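CRISPR-associated endonuclease Cas9 (Campylobacter jejuni subsp. jejuni serotype O:2, PDB 5X2H) is an RNA-guided endonuclease of bacterial antiviral defence that cleaves both strands of invading DNA matching its guide, using a RuvC-like and an HNH nuclease domain. Local coordinates at residues 129-134 and 204-209; 109-114 and 166-171; 463-468 and 480-485; 11-14 and 19-22. All coordinates share one frame; numbering follows the deposited sequence.

Contact 1 (129-134 and 204-209). With nucleotides of chain B.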
# COMPACT_ATOMS: atom_id res chain seq x y z
N LEU A 129 -25.28 24.71 2.87
CA LEU A 129 -24.86 23.51 2.17
C LEU A 129 -23.70 23.79 1.21
O LEU A 129 -22.85 22.92 1.01
CB LEU A 129 -26.04 22.89 1.42
CG LEU A 129 -27.17 22.41 2.34
CD1 LEU A 129 -28.42 22.03 1.56
CD2 LEU A 129 -26.69 21.25 3.20
N HIS A 130 -23.65 24.99 0.63
CA HIS A 130 -22.58 25.31 -0.30
C HIS A 130 -21.24 25.45 0.42
O HIS A 130 -20.22 24.95 -0.06
CB HIS A 130 -22.91 26.58 -1.08
CG HIS A 130 -21.92 26.90 -2.16
ND1 HIS A 130 -21.13 28.03 -2.13
CD2 HIS A 130 -21.59 26.24 -3.29
CE1 HIS A 130 -20.36 28.05 -3.20
NE2 HIS A 130 -20.62 26.97 -3.92
N ILE A 131 -21.23 26.14 1.56
CA ILE A 131 -19.99 26.28 2.33
C ILE A 131 -19.53 24.93 2.86
O ILE A 131 -18.33 24.63 2.88
CB ILE A 131 -20.19 27.30 3.46
CG1 ILE A 131 -20.39 28.71 2.90
CG2 ILE A 131 -19.02 27.27 4.44
CD1 ILE A 131 -20.60 29.77 3.96
N ALA A 132 -20.48 24.09 3.26
CA ALA A 132 -20.12 22.83 3.90
C ALA A 132 -19.61 21.79 2.92
O ALA A 132 -18.80 20.94 3.30
CB ALA A 132 -21.33 22.27 4.66
N LYS A 133 -20.06 21.83 1.66
CA LYS A 133 -19.63 20.82 0.70
C LYS A 133 -18.14 20.93 0.40
O LYS A 133 -17.45 19.92 0.28
CB LYS A 133 -20.45 20.92 -0.59
CG LYS A 133 -20.03 19.90 -1.64
CD LYS A 133 -21.08 19.73 -2.72
CE LYS A 133 -20.71 18.55 -3.61
NZ LYS A 133 -21.58 18.44 -4.81
N ARG A 134 -17.64 22.16 0.27
CA ARG A 134 -16.21 22.42 0.03
C ARG A 134 -15.75 23.39 1.11
O ARG A 134 -15.68 24.60 0.90
CB ARG A 134 -15.98 22.95 -1.38
CG ARG A 134 -16.09 21.87 -2.45
CD ARG A 134 -16.03 22.45 -3.86
NE ARG A 134 -17.20 23.28 -4.16
CZ ARG A 134 -18.38 22.79 -4.53
NH1 ARG A 134 -18.56 21.48 -4.64
NH2 ARG A 134 -19.39 23.62 -4.78
N SER A 204 -10.36 27.69 8.01
CA SER A 204 -10.74 28.56 9.12
C SER A 204 -11.44 29.82 8.64
O SER A 204 -12.28 30.38 9.35
CB SER A 204 -9.52 28.92 9.96
OG SER A 204 -8.60 29.70 9.22
N PHE A 205 -11.10 30.30 7.44
CA PHE A 205 -11.77 31.49 6.91
C PHE A 205 -13.21 31.20 6.52
O PHE A 205 -14.08 32.06 6.67
CB PHE A 205 -10.99 32.05 5.72
CG PHE A 205 -9.68 32.69 6.10
CD1 PHE A 205 -9.66 33.82 6.90
CD2 PHE A 205 -8.48 32.17 5.64
CE1 PHE A 205 -8.46 34.41 7.25
CE2 PHE A 205 -7.28 32.76 5.99
CZ PHE A 205 -7.27 33.88 6.80
N LEU A 206 -13.48 29.99 6.02
CA LEU A 206 -14.85 29.63 5.69
C LEU A 206 -15.68 29.38 6.94
O LEU A 206 -16.90 29.60 6.93
CB LEU A 206 -14.87 28.41 4.76
CG LEU A 206 -14.38 28.70 3.34
CD1 LEU A 206 -13.55 27.57 2.81
CD2 LEU A 206 -15.56 28.97 2.41
N LYS A 207 -15.05 28.92 8.02
CA LYS A 207 -15.75 28.85 9.29
C LYS A 207 -16.06 30.25 9.82
O LYS A 207 -17.11 30.46 10.42
CB LYS A 207 -14.94 28.05 10.31
CG LYS A 207 -15.70 27.70 11.58
CD LYS A 207 -14.89 26.78 12.47
CE LYS A 207 -15.72 26.30 13.66
NZ LYS A 207 -14.97 25.30 14.47
N ASP A 208 -15.15 31.21 9.59
CA ASP A 208 -15.42 32.58 9.99
C ASP A 208 -16.60 33.16 9.22
O ASP A 208 -17.38 33.94 9.77
CB ASP A 208 -14.17 33.45 9.78
CG ASP A 208 -13.01 33.02 10.65
OD1 ASP A 208 -13.25 32.45 11.73
OD2 ASP A 208 -11.85 33.26 10.25
N GLU A 209 -16.74 32.80 7.94
CA GLU A 209 -17.83 33.35 7.14
C GLU A 209 -19.18 32.85 7.64
O GLU A 209 -20.11 33.65 7.85
CB GLU A 209 -17.64 32.99 5.67
CG GLU A 209 -18.76 33.50 4.78
CD GLU A 209 -18.59 33.11 3.33
OE1 GLU A 209 -19.54 33.32 2.54
OE2 GLU A 209 -17.51 32.60 2.97
P A B 45 -23.61 23.15 -4.31
OP1 A B 45 -23.81 23.45 -2.87
OP2 A B 45 -22.23 22.90 -4.82
O5' A B 45 -24.53 21.91 -4.70
C5' A B 45 -25.89 21.88 -4.28
C4' A B 45 -26.67 20.82 -5.01
O4' A B 45 -26.72 21.12 -6.43
C3' A B 45 -26.12 19.41 -4.95
O3' A B 45 -26.40 18.75 -3.73
C2' A B 45 -26.77 18.76 -6.17
O2' A B 45 -28.13 18.44 -5.90
C1' A B 45 -26.74 19.92 -7.17
N9 A B 45 -25.54 19.87 -8.02
C8 A B 45 -24.33 20.48 -7.82
N7 A B 45 -23.45 20.23 -8.76
C5 A B 45 -24.13 19.40 -9.63
C6 A B 45 -23.75 18.78 -10.84
N6 A B 45 -22.54 18.92 -11.38
N1 A B 45 -24.67 18.02 -11.46
C2 A B 45 -25.89 17.88 -10.91
N3 A B 45 -26.36 18.41 -9.79
C4 A B 45 -25.42 19.17 -9.19
P A B 44 -20.12 26.33 -7.77
OP1 A B 44 -19.51 26.63 -6.46
OP2 A B 44 -19.43 25.39 -8.69
O5' A B 44 -21.59 25.76 -7.52
C5' A B 44 -22.55 26.52 -6.81
C4' A B 44 -23.93 25.93 -6.96
O4' A B 44 -24.32 25.92 -8.35
C3' A B 44 -24.08 24.49 -6.52
O3' A B 44 -24.25 24.38 -5.12
C2' A B 44 -25.29 24.01 -7.32
O2' A B 44 -26.50 24.41 -6.69
C1' A B 44 -25.13 24.79 -8.62
N9 A B 44 -24.49 24.00 -9.70
C8 A B 44 -23.19 24.05 -10.13
N7 A B 44 -22.93 23.23 -11.12
C5 A B 44 -24.14 22.60 -11.36
C6 A B 44 -24.54 21.61 -12.29
N6 A B 44 -23.72 21.07 -13.19
N1 A B 44 -25.82 21.20 -12.26
C2 A B 44 -26.65 21.74 -11.36
N3 A B 44 -26.40 22.67 -10.44
C4 A B 44 -25.11 23.06 -10.49
P G B 19 -12.35 21.44 -0.47
OP1 G B 19 -12.94 22.80 -0.37
OP2 G B 19 -13.24 20.26 -0.39
O5' G B 19 -11.52 21.37 -1.83
C5' G B 19 -10.60 22.39 -2.15
C4' G B 19 -9.78 22.09 -3.39
O4' G B 19 -8.97 20.90 -3.21
C3' G B 19 -10.53 21.81 -4.67
O3' G B 19 -11.13 22.95 -5.26
C2' G B 19 -9.43 21.19 -5.53
O2' G B 19 -8.53 22.19 -5.98
C1' G B 19 -8.71 20.33 -4.49
N9 G B 19 -9.18 18.94 -4.53
C8 G B 19 -10.19 18.35 -3.81
N7 G B 19 -10.38 17.09 -4.12
C5 G B 19 -9.44 16.84 -5.12
C6 G B 19 -9.17 15.66 -5.85
O6 G B 19 -9.71 14.55 -5.76
N1 G B 19 -8.14 15.84 -6.77
C2 G B 19 -7.46 17.01 -6.97
N2 G B 19 -6.50 16.98 -7.91
N3 G B 19 -7.71 18.12 -6.29
C4 G B 19 -8.70 17.97 -5.39
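OP1 of A44 of chain B is gripped by two side chains of the 129-134 segment. His130 NE2 donates to it at 2.8 Å, with an N-H...O angle of 168°. The oxygen lies in the plane of the imidazole, at its edge. Arg134 NH2 adds a weak bond to the same atom at 3.4 Å. The firmer bond of Arg134 NH2 goes to OP2 of A45 of chain B, at 2.9 Å. One guanidinium nitrogen thus bridges two successive phosphates. The Arg134 chain bends at chi3 (-67°), which turns its end away from 204-209 and toward the RNA. On the other side of Arg134, CB lies 3.2 Å from OP1 of G19 of chain B. The segment is the C-terminal end of helix 121-133, part of the helical region of Cas9 that holds the guide RNA. Arg134 is the first residue beyond the helix. Helix 203-219 packs against helix 121-133 on the side of Ile131. There Ile131 CG2 lies 4.3 Å from Leu206 CB. Ile131 CD1 reaches the carboxylate carbon Glu209 CD at 3.9 Å, the two side chains crossing at a slant. The carboxylate itself is held by Arg111, through a salt bridge to Glu209 OE1. Leu206 CD1 approaches the backbone oxygen of Arg134 at 4.1 Å.

Contact 2 (109-114 and 166-171); sequences ELRFRA and QSVGEY
The C-terminal part of helix 107-113 runs close to the first turn of helix 168-175, both in the helical region near the guide RNA. The CA atoms of Phe112 and Glu170 are 5.1 Å apart, and those of Arg111 and Gly169 5.4 Å. Gly169 has no side chain, and Arg111 lies against its backbone. Arg111 NE is 3.7 Å from Gly169 CA. Arg111 NH2 comes to 3.5 Å from Gly169 N, but both are donors and do not bond. The same NH2 meets Val168 CG1 at 3.8 Å, with the methyl at the edge of the guanidinium. Phe112 has CG anti to its backbone nitrogen (chi1 172°), and its ring reaches the aliphatic part of Glu170. Phe112 CD1 lies 3.8 Å from Glu170 CG, and the ring and carboxylate planes are 43° apart. Ser167 is the N-cap of helix 168-175: Glu170 N donates to Ser167 OG at 3.2 Å, nearly straight. Gln166 N, one residue before the cap, donates to Glu170 OE1 at 3.1 Å, from above the carboxylate plane. Glu170 OE2 pairs with Lys174. The Glu209 carboxylate lies between Arg111 and the Gly169 N-H, accepts from both, weakly from Gly169, and probably offsets the arginine's charge.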
# COMPACT_ATOMS: atom_id res chain seq x y z
N GLU A 109 -23.66 34.86 -4.77
CA GLU A 109 -24.45 36.07 -4.60
C GLU A 109 -25.27 36.02 -3.31
O GLU A 109 -25.41 37.04 -2.62
CB GLU A 109 -25.37 36.29 -5.80
CG GLU A 109 -26.26 37.52 -5.67
CD GLU A 109 -26.90 37.94 -6.98
OE1 GLU A 109 -26.90 37.14 -7.93
OE2 GLU A 109 -27.39 39.09 -7.05
N LEU A 110 -25.81 34.84 -2.98
CA LEU A 110 -26.54 34.70 -1.73
C LEU A 110 -25.65 34.98 -0.53
O LEU A 110 -26.09 35.59 0.46
CB LEU A 110 -27.16 33.31 -1.63
CG LEU A 110 -28.29 32.97 -2.60
CD1 LEU A 110 -28.85 31.59 -2.28
CD2 LEU A 110 -29.39 34.02 -2.54
N ARG A 111 -24.39 34.54 -0.59
CA ARG A 111 -23.46 34.77 0.51
C ARG A 111 -23.03 36.22 0.61
O ARG A 111 -22.60 36.65 1.69
CB ARG A 111 -22.24 33.85 0.36
CG ARG A 111 -22.52 32.41 0.75
CD ARG A 111 -21.52 31.44 0.13
NE ARG A 111 -20.16 31.67 0.59
CZ ARG A 111 -19.10 30.98 0.16
NH1 ARG A 111 -19.26 30.02 -0.74
NH2 ARG A 111 -17.89 31.25 0.64
N PHE A 112 -23.13 36.99 -0.48
CA PHE A 112 -22.87 38.43 -0.38
C PHE A 112 -24.07 39.16 0.20
O PHE A 112 -23.91 40.07 1.02
CB PHE A 112 -22.50 39.01 -1.74
CG PHE A 112 -22.40 40.51 -1.75
CD1 PHE A 112 -21.40 41.15 -1.05
CD2 PHE A 112 -23.32 41.27 -2.45
CE1 PHE A 112 -21.31 42.53 -1.04
CE2 PHE A 112 -23.23 42.66 -2.45
CZ PHE A 112 -22.23 43.29 -1.74
N ARG A 113 -25.29 38.79 -0.21
CA ARG A 113 -26.49 39.40 0.34
C ARG A 113 -26.57 39.20 1.85
O ARG A 113 -27.04 40.08 2.58
CB ARG A 113 -27.74 38.82 -0.31
CG ARG A 113 -27.91 39.11 -1.78
CD ARG A 113 -29.20 38.48 -2.26
NE ARG A 113 -29.44 38.66 -3.69
CZ ARG A 113 -30.46 38.12 -4.34
NH1 ARG A 113 -31.33 37.36 -3.69
NH2 ARG A 113 -30.61 38.34 -5.64
N ALA A 114 -26.11 38.04 2.33
CA ALA A 114 -26.21 37.72 3.75
C ALA A 114 -25.48 38.73 4.63
O ALA A 114 -25.79 38.82 5.82
CB ALA A 114 -25.65 36.32 4.01
N GLN A 166 -14.94 41.33 3.80
CA GLN A 166 -15.59 40.84 5.02
C GLN A 166 -15.49 39.32 5.11
O GLN A 166 -15.15 38.77 6.16
CB GLN A 166 -17.05 41.28 5.06
CG GLN A 166 -17.27 42.77 5.14
CD GLN A 166 -18.60 43.11 5.76
OE1 GLN A 166 -18.80 42.93 6.96
NE2 GLN A 166 -19.53 43.59 4.94
N SER A 167 -15.80 38.63 4.01
CA SER A 167 -15.93 37.18 4.03
C SER A 167 -15.35 36.59 2.76
O SER A 167 -15.10 37.29 1.77
CB SER A 167 -17.40 36.76 4.18
OG SER A 167 -18.13 37.01 2.98
N VAL A 168 -15.14 35.27 2.79
CA VAL A 168 -14.71 34.55 1.60
C VAL A 168 -15.77 34.67 0.51
O VAL A 168 -15.44 34.83 -0.68
CB VAL A 168 -14.42 33.08 1.95
CG1 VAL A 168 -14.21 32.26 0.68
CG2 VAL A 168 -13.21 32.98 2.86
N GLY A 169 -17.04 34.61 0.89
CA GLY A 169 -18.11 34.70 -0.09
C GLY A 169 -18.07 36.00 -0.89
O GLY A 169 -18.15 35.99 -2.12
N GLU A 170 -17.93 37.13 -0.19
CA GLU A 170 -17.83 38.41 -0.88
C GLU A 170 -16.60 38.46 -1.77
O GLU A 170 -16.65 38.99 -2.89
CB GLU A 170 -17.81 39.55 0.13
CG GLU A 170 -17.63 40.93 -0.50
CD GLU A 170 -17.41 42.02 0.53
OE1 GLU A 170 -17.19 41.70 1.71
OE2 GLU A 170 -17.46 43.21 0.15
N TYR A 171 -15.48 37.91 -1.29
CA TYR A 171 -14.25 37.91 -2.07
C TYR A 171 -14.42 37.15 -3.38
O TYR A 171 -14.09 37.66 -4.46
CB TYR A 171 -13.12 37.30 -1.23
CG TYR A 171 -11.86 36.96 -1.99
CD1 TYR A 171 -11.11 37.94 -2.63
CD2 TYR A 171 -11.40 35.65 -2.04
CE1 TYR A 171 -9.95 37.62 -3.32
CE2 TYR A 171 -10.24 35.32 -2.72
CZ TYR A 171 -9.52 36.31 -3.35
OH TYR A 171 -8.37 35.98 -4.02

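Contact 3 (463-468 and 480-485); sequences KEYRKV and HKINIE. With nucleotides of chain B.
Helix 456-476 lies beside strand 481-485, and their nearest CA atoms, those of Tyr465 and Ile484, are 10.5 Å apart. Tyr465 spans the gap: a chi1 of 162° swings its ring away from its own backbone N and out toward the strand. Its OH lies 3.9 Å from Ile484 CD1 and 4.2 Å from Ile482 CG2. Ile482 meets it from the opposite direction, while Ile484 crosses it at about a right angle. The buried hydroxyl is hydrogen-bonded to Thr502 OG1. Other residues of the helix grip the RNA. Arg466 meets one phosphate edge-on: NH2 donates to OP1 of U74 of chain B at 2.8 Å and NH1 to OP2 of U74 of chain B at 3.0 Å. NH1 also bonds weakly to OP1 of G73 of chain B. Arg466 NE donates to Leu441 O, which helps fix the guanidinium plane. Lys463 NZ makes two weak bonds to OP1 and OP2 of G72 of chain B. Tyr465 also meets Phe13 of strand 10-15 edge-to-face. Strands 10-15 and 530-532 flank 481-485 in the RuvC sheet, and the strand ends at Glu485, a predicted magnesium ligand. Val498 of helix 493-505 packs on Tyr465 and Ile484, and Thr502 on Ile482.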
# COMPACT_ATOMS: atom_id res chain seq x y z
N LYS A 463 7.89 -15.03 -0.01
CA LYS A 463 6.93 -16.12 -0.20
C LYS A 463 7.39 -17.07 -1.29
O LYS A 463 7.41 -18.29 -1.09
CB LYS A 463 5.55 -15.53 -0.52
CG LYS A 463 4.56 -16.52 -1.11
CD LYS A 463 4.28 -16.18 -2.57
CE LYS A 463 2.95 -16.75 -3.02
NZ LYS A 463 2.07 -15.67 -3.55
N GLU A 464 7.77 -16.53 -2.45
CA GLU A 464 8.23 -17.38 -3.54
C GLU A 464 9.55 -18.07 -3.21
O GLU A 464 9.80 -19.17 -3.70
CB GLU A 464 8.37 -16.55 -4.82
CG GLU A 464 7.05 -16.10 -5.42
CD GLU A 464 6.21 -17.25 -5.94
OE1 GLU A 464 4.97 -17.17 -5.87
OE2 GLU A 464 6.80 -18.25 -6.42
N TYR A 465 10.39 -17.44 -2.38
CA TYR A 465 11.59 -18.13 -1.91
C TYR A 465 11.22 -19.34 -1.07
O TYR A 465 11.80 -20.42 -1.24
CB TYR A 465 12.48 -17.16 -1.13
CG TYR A 465 13.50 -17.86 -0.25
CD1 TYR A 465 14.63 -18.46 -0.80
CD2 TYR A 465 13.34 -17.91 1.13
CE1 TYR A 465 15.56 -19.09 -0.01
CE2 TYR A 465 14.27 -18.54 1.93
CZ TYR A 465 15.38 -19.13 1.36
OH TYR A 465 16.31 -19.76 2.17
N ARG A 466 10.26 -19.18 -0.15
CA ARG A 466 9.86 -20.29 0.70
C ARG A 466 9.24 -21.42 -0.12
O ARG A 466 9.54 -22.59 0.10
CB ARG A 466 8.88 -19.81 1.77
CG ARG A 466 8.14 -20.93 2.47
CD ARG A 466 7.26 -20.43 3.59
NE ARG A 466 6.57 -21.53 4.26
CZ ARG A 466 5.36 -21.96 3.93
NH1 ARG A 466 4.69 -21.38 2.94
NH2 ARG A 466 4.81 -22.97 4.59
N LYS A 467 8.37 -21.07 -1.08
CA LYS A 467 7.71 -22.09 -1.88
C LYS A 467 8.71 -22.91 -2.68
O LYS A 467 8.63 -24.14 -2.73
CB LYS A 467 6.68 -21.44 -2.81
CG LYS A 467 6.01 -22.41 -3.77
CD LYS A 467 4.98 -21.70 -4.64
CE LYS A 467 3.86 -21.10 -3.81
NZ LYS A 467 2.74 -20.61 -4.65
N VAL A 468 9.69 -22.24 -3.31
CA VAL A 468 10.69 -22.95 -4.10
C VAL A 468 11.58 -23.79 -3.19
O VAL A 468 11.90 -24.94 -3.51
CB VAL A 468 11.50 -21.96 -4.94
CG1 VAL A 468 12.66 -22.66 -5.63
CG2 VAL A 468 10.61 -21.29 -5.98
N HIS A 480 22.78 -29.60 3.41
CA HIS A 480 23.80 -29.11 4.34
C HIS A 480 23.86 -27.59 4.37
O HIS A 480 24.07 -26.99 5.43
CB HIS A 480 25.17 -29.67 3.98
CG HIS A 480 25.22 -31.17 3.90
ND1 HIS A 480 25.35 -31.97 5.01
CD2 HIS A 480 25.17 -32.00 2.83
CE1 HIS A 480 25.37 -33.24 4.63
NE2 HIS A 480 25.27 -33.28 3.31
N LYS A 481 23.72 -26.94 3.21
CA LYS A 481 24.04 -25.53 3.10
C LYS A 481 23.09 -24.84 2.13
O LYS A 481 22.54 -25.47 1.22
CB LYS A 481 25.49 -25.34 2.63
CG LYS A 481 26.21 -24.20 3.32
CD LYS A 481 27.20 -23.53 2.40
CE LYS A 481 27.72 -22.24 3.01
NZ LYS A 481 28.46 -21.40 2.03
N ILE A 482 22.92 -23.54 2.33
CA ILE A 482 22.14 -22.68 1.44
C ILE A 482 22.93 -21.40 1.20
O ILE A 482 23.40 -20.77 2.16
CB ILE A 482 20.75 -22.36 2.01
CG1 ILE A 482 19.88 -23.62 2.06
CG2 ILE A 482 20.06 -21.29 1.18
CD1 ILE A 482 18.47 -23.37 2.53
N ASN A 483 23.10 -21.04 -0.07
CA ASN A 483 23.78 -19.81 -0.46
C ASN A 483 22.77 -18.86 -1.10
O ASN A 483 21.86 -19.30 -1.81
CB ASN A 483 24.92 -20.10 -1.44
CG ASN A 483 25.99 -20.99 -0.84
OD1 ASN A 483 25.76 -21.67 0.17
ND2 ASN A 483 27.17 -21.00 -1.45
N ILE A 484 22.93 -17.56 -0.86
CA ILE A 484 21.94 -16.56 -1.23
C ILE A 484 22.64 -15.30 -1.71
O ILE A 484 23.67 -14.90 -1.16
CB ILE A 484 20.99 -16.25 -0.05
CG1 ILE A 484 20.10 -17.45 0.26
CG2 ILE A 484 20.14 -15.02 -0.33
CD1 ILE A 484 19.37 -17.35 1.58
N GLU A 485 22.09 -14.68 -2.76
CA GLU A 485 22.56 -13.40 -3.25
C GLU A 485 21.40 -12.68 -3.93
O GLU A 485 20.50 -13.32 -4.47
CB GLU A 485 23.73 -13.57 -4.23
CG GLU A 485 24.36 -12.26 -4.72
CD GLU A 485 24.46 -12.19 -6.23
OE1 GLU A 485 23.73 -12.94 -6.92
OE2 GLU A 485 25.26 -11.37 -6.74
P U B 74 1.48 -23.25 3.39
OP1 U B 74 2.33 -24.22 4.15
OP2 U B 74 2.06 -22.55 2.22
O5' U B 74 0.16 -24.00 2.92
C5' U B 74 -0.65 -24.72 3.83
C4' U B 74 -2.01 -25.03 3.25
O4' U B 74 -2.68 -23.80 2.87
C3' U B 74 -2.02 -25.87 1.98
O3' U B 74 -1.91 -27.26 2.25
C2' U B 74 -3.35 -25.49 1.33
O2' U B 74 -4.42 -26.24 1.90
C1' U B 74 -3.51 -24.03 1.75
N1 U B 74 -3.15 -23.08 0.68
C2 U B 74 -4.11 -22.79 -0.27
O2 U B 74 -5.22 -23.29 -0.25
N3 U B 74 -3.74 -21.90 -1.24
C4 U B 74 -2.51 -21.28 -1.36
O4 U B 74 -2.32 -20.50 -2.30
C5 U B 74 -1.57 -21.62 -0.35
C6 U B 74 -1.91 -22.49 0.61
P G B 72 1.81 -12.76 -1.11
OP1 G B 72 3.16 -13.10 -1.63
OP2 G B 72 0.62 -13.00 -1.96
O5' G B 72 1.56 -13.54 0.26
C5' G B 72 2.45 -13.40 1.36
C4' G B 72 1.88 -13.99 2.62
O4' G B 72 0.62 -13.35 2.94
C3' G B 72 1.53 -15.47 2.57
O3' G B 72 2.64 -16.32 2.72
C2' G B 72 0.51 -15.60 3.70
O2' G B 72 1.16 -15.58 4.96
C1' G B 72 -0.26 -14.29 3.54
N9 G B 72 -1.43 -14.46 2.67
C8 G B 72 -1.64 -13.92 1.42
N7 G B 72 -2.77 -14.28 0.89
C5 G B 72 -3.35 -15.11 1.83
C6 G B 72 -4.59 -15.80 1.82
O6 G B 72 -5.46 -15.82 0.94
N1 G B 72 -4.78 -16.54 2.99
C2 G B 72 -3.90 -16.60 4.04
N2 G B 72 -4.27 -17.36 5.08
N3 G B 72 -2.74 -15.95 4.07
C4 G B 72 -2.54 -15.24 2.94
P G B 73 2.66 -17.76 1.99
OP1 G B 73 3.99 -18.36 2.22
OP2 G B 73 2.15 -17.58 0.60
O5' G B 73 1.57 -18.61 2.77
C5' G B 73 1.78 -19.02 4.11
C4' G B 73 0.57 -19.73 4.66
O4' G B 73 -0.61 -18.90 4.48
C3' G B 73 0.19 -21.04 3.98
O3' G B 73 0.96 -22.14 4.43
C2' G B 73 -1.30 -21.17 4.31
O2' G B 73 -1.48 -21.64 5.63
C1' G B 73 -1.74 -19.71 4.25
N9 G B 73 -2.32 -19.35 2.94
C8 G B 73 -1.74 -18.60 1.95
N7 G B 73 -2.51 -18.46 0.91
C5 G B 73 -3.66 -19.16 1.23
C6 G B 73 -4.85 -19.37 0.48
O6 G B 73 -5.13 -18.96 -0.65
N1 G B 73 -5.77 -20.14 1.18
C2 G B 73 -5.57 -20.65 2.44
N2 G B 73 -6.57 -21.38 2.96
N3 G B 73 -4.47 -20.47 3.14
C4 G B 73 -3.56 -19.72 2.48

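Contact 4 (11-14 and 19-22); sequences LAFD and SIGW
Asp14 N donates to Gly21 O at 2.7 Å, and Gly21 N returns a bond to Asp14 O at 3.0 Å. Both bonds are close to straight, with N-H...O angles of 165° and 170°. They make Asp14 and Gly21 an antiparallel hydrogen-bonded pair. The donor Gly21 N sits above the carbonyl plane of Asp14. Gly21 O takes a second, CA-H...O contact from Phe13 CA at 3.1 Å. Trp22 CA makes a like contact to Ala12 O. Phe13 and Trp22 form the adjacent non-hydrogen-bonded pair, with Phe13 CD2 3.9 Å from Trp22 CB. The backbone of Ala12 is also hydrogen-bonded to Ala23, and on the other side of the strand that of Phe13 to Asn483 and Glu485. The Asp14 carboxylate projects from the opposite face to Phe13 and Trp22. Its OD1 lies close to Glu485 OE1, and His558 is beside it. Asp14, Glu485 and His558 are the predicted magnesium ligands. This hairpin, with the predicted active-site aspartate on its first strand, is characteristic of the RNase H fold of RuvC nucleases.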
# COMPACT_ATOMS: atom_id res chain seq x y z
N LEU A 11 22.20 -25.64 -1.82
CA LEU A 11 21.12 -24.97 -2.53
C LEU A 11 21.46 -23.49 -2.64
O LEU A 11 21.71 -22.84 -1.62
CB LEU A 11 19.78 -25.16 -1.81
CG LEU A 11 19.17 -26.56 -1.76
CD1 LEU A 11 17.90 -26.55 -0.92
CD2 LEU A 11 18.89 -27.07 -3.16
N ALA A 12 21.48 -22.97 -3.86
CA ALA A 12 21.81 -21.57 -4.10
C ALA A 12 20.62 -20.86 -4.72
O ALA A 12 19.90 -21.44 -5.54
CB ALA A 12 23.03 -21.44 -5.01
N PHE A 13 20.40 -19.61 -4.32
CA PHE A 13 19.24 -18.84 -4.74
C PHE A 13 19.66 -17.46 -5.20
O PHE A 13 20.42 -16.77 -4.52
CB PHE A 13 18.21 -18.72 -3.61
CG PHE A 13 17.61 -20.03 -3.19
CD1 PHE A 13 18.23 -20.81 -2.23
CD2 PHE A 13 16.43 -20.48 -3.76
CE1 PHE A 13 17.67 -22.02 -1.84
CE2 PHE A 13 15.87 -21.68 -3.38
CZ PHE A 13 16.50 -22.45 -2.41
N ASP A 14 19.15 -17.05 -6.36
CA ASP A 14 19.30 -15.69 -6.89
C ASP A 14 17.92 -15.04 -6.77
O ASP A 14 17.08 -15.18 -7.66
CB ASP A 14 19.81 -15.70 -8.33
CG ASP A 14 20.00 -14.30 -8.89
OD1 ASP A 14 20.97 -13.62 -8.48
OD2 ASP A 14 19.19 -13.88 -9.75
N SER A 19 11.96 -12.62 -9.81
CA SER A 19 12.44 -13.92 -10.25
C SER A 19 13.16 -14.62 -9.10
O SER A 19 13.68 -13.98 -8.19
CB SER A 19 13.38 -13.79 -11.45
OG SER A 19 14.48 -12.94 -11.15
N ILE A 20 13.17 -15.95 -9.16
CA ILE A 20 13.88 -16.79 -8.20
C ILE A 20 14.67 -17.82 -9.00
O ILE A 20 14.09 -18.76 -9.55
CB ILE A 20 12.93 -17.49 -7.22
CG1 ILE A 20 12.17 -16.47 -6.38
CG2 ILE A 20 13.71 -18.45 -6.34
CD1 ILE A 20 13.06 -15.71 -5.43
N GLY A 21 15.99 -17.63 -9.07
CA GLY A 21 16.86 -18.63 -9.65
C GLY A 21 17.41 -19.55 -8.57
O GLY A 21 17.80 -19.10 -7.50
N TRP A 22 17.42 -20.85 -8.86
CA TRP A 22 17.84 -21.84 -7.88
C TRP A 22 18.66 -22.93 -8.55
O TRP A 22 18.41 -23.31 -9.70
CB TRP A 22 16.63 -22.45 -7.16
CG TRP A 22 15.66 -23.14 -8.07
CD1 TRP A 22 14.56 -22.58 -8.66
CD2 TRP A 22 15.70 -24.50 -8.49
NE1 TRP A 22 13.91 -23.52 -9.42
CE2 TRP A 22 14.58 -24.71 -9.34
CE3 TRP A 22 16.56 -25.58 -8.25
CZ2 TRP A 22 14.32 -25.94 -9.93
CZ3 TRP A 22 16.29 -26.80 -8.84
CH2 TRP A 22 15.18 -26.97 -9.67

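The four contacts form two clusters on opposite sides of the chain's centre. Along the chain, contact 4 comes first, contacts 1 and 2 alternate their segments, and contact 3 is last. Contacts 1 and 2 have centres 11 Å apart and touch directly; helices 107-113, 121-133, 168-175 and 203-219 form one helical unit at the RNA. Contacts 3 and 4 have centres 7 Å apart and share the RuvC sheet, where strands 10-15 and 481-485 are neighbours. The clusters lie 58 to 68 Å apart between centres. RNA is therefore bound both far from the predicted nuclease site and on the helix packed against its sheet.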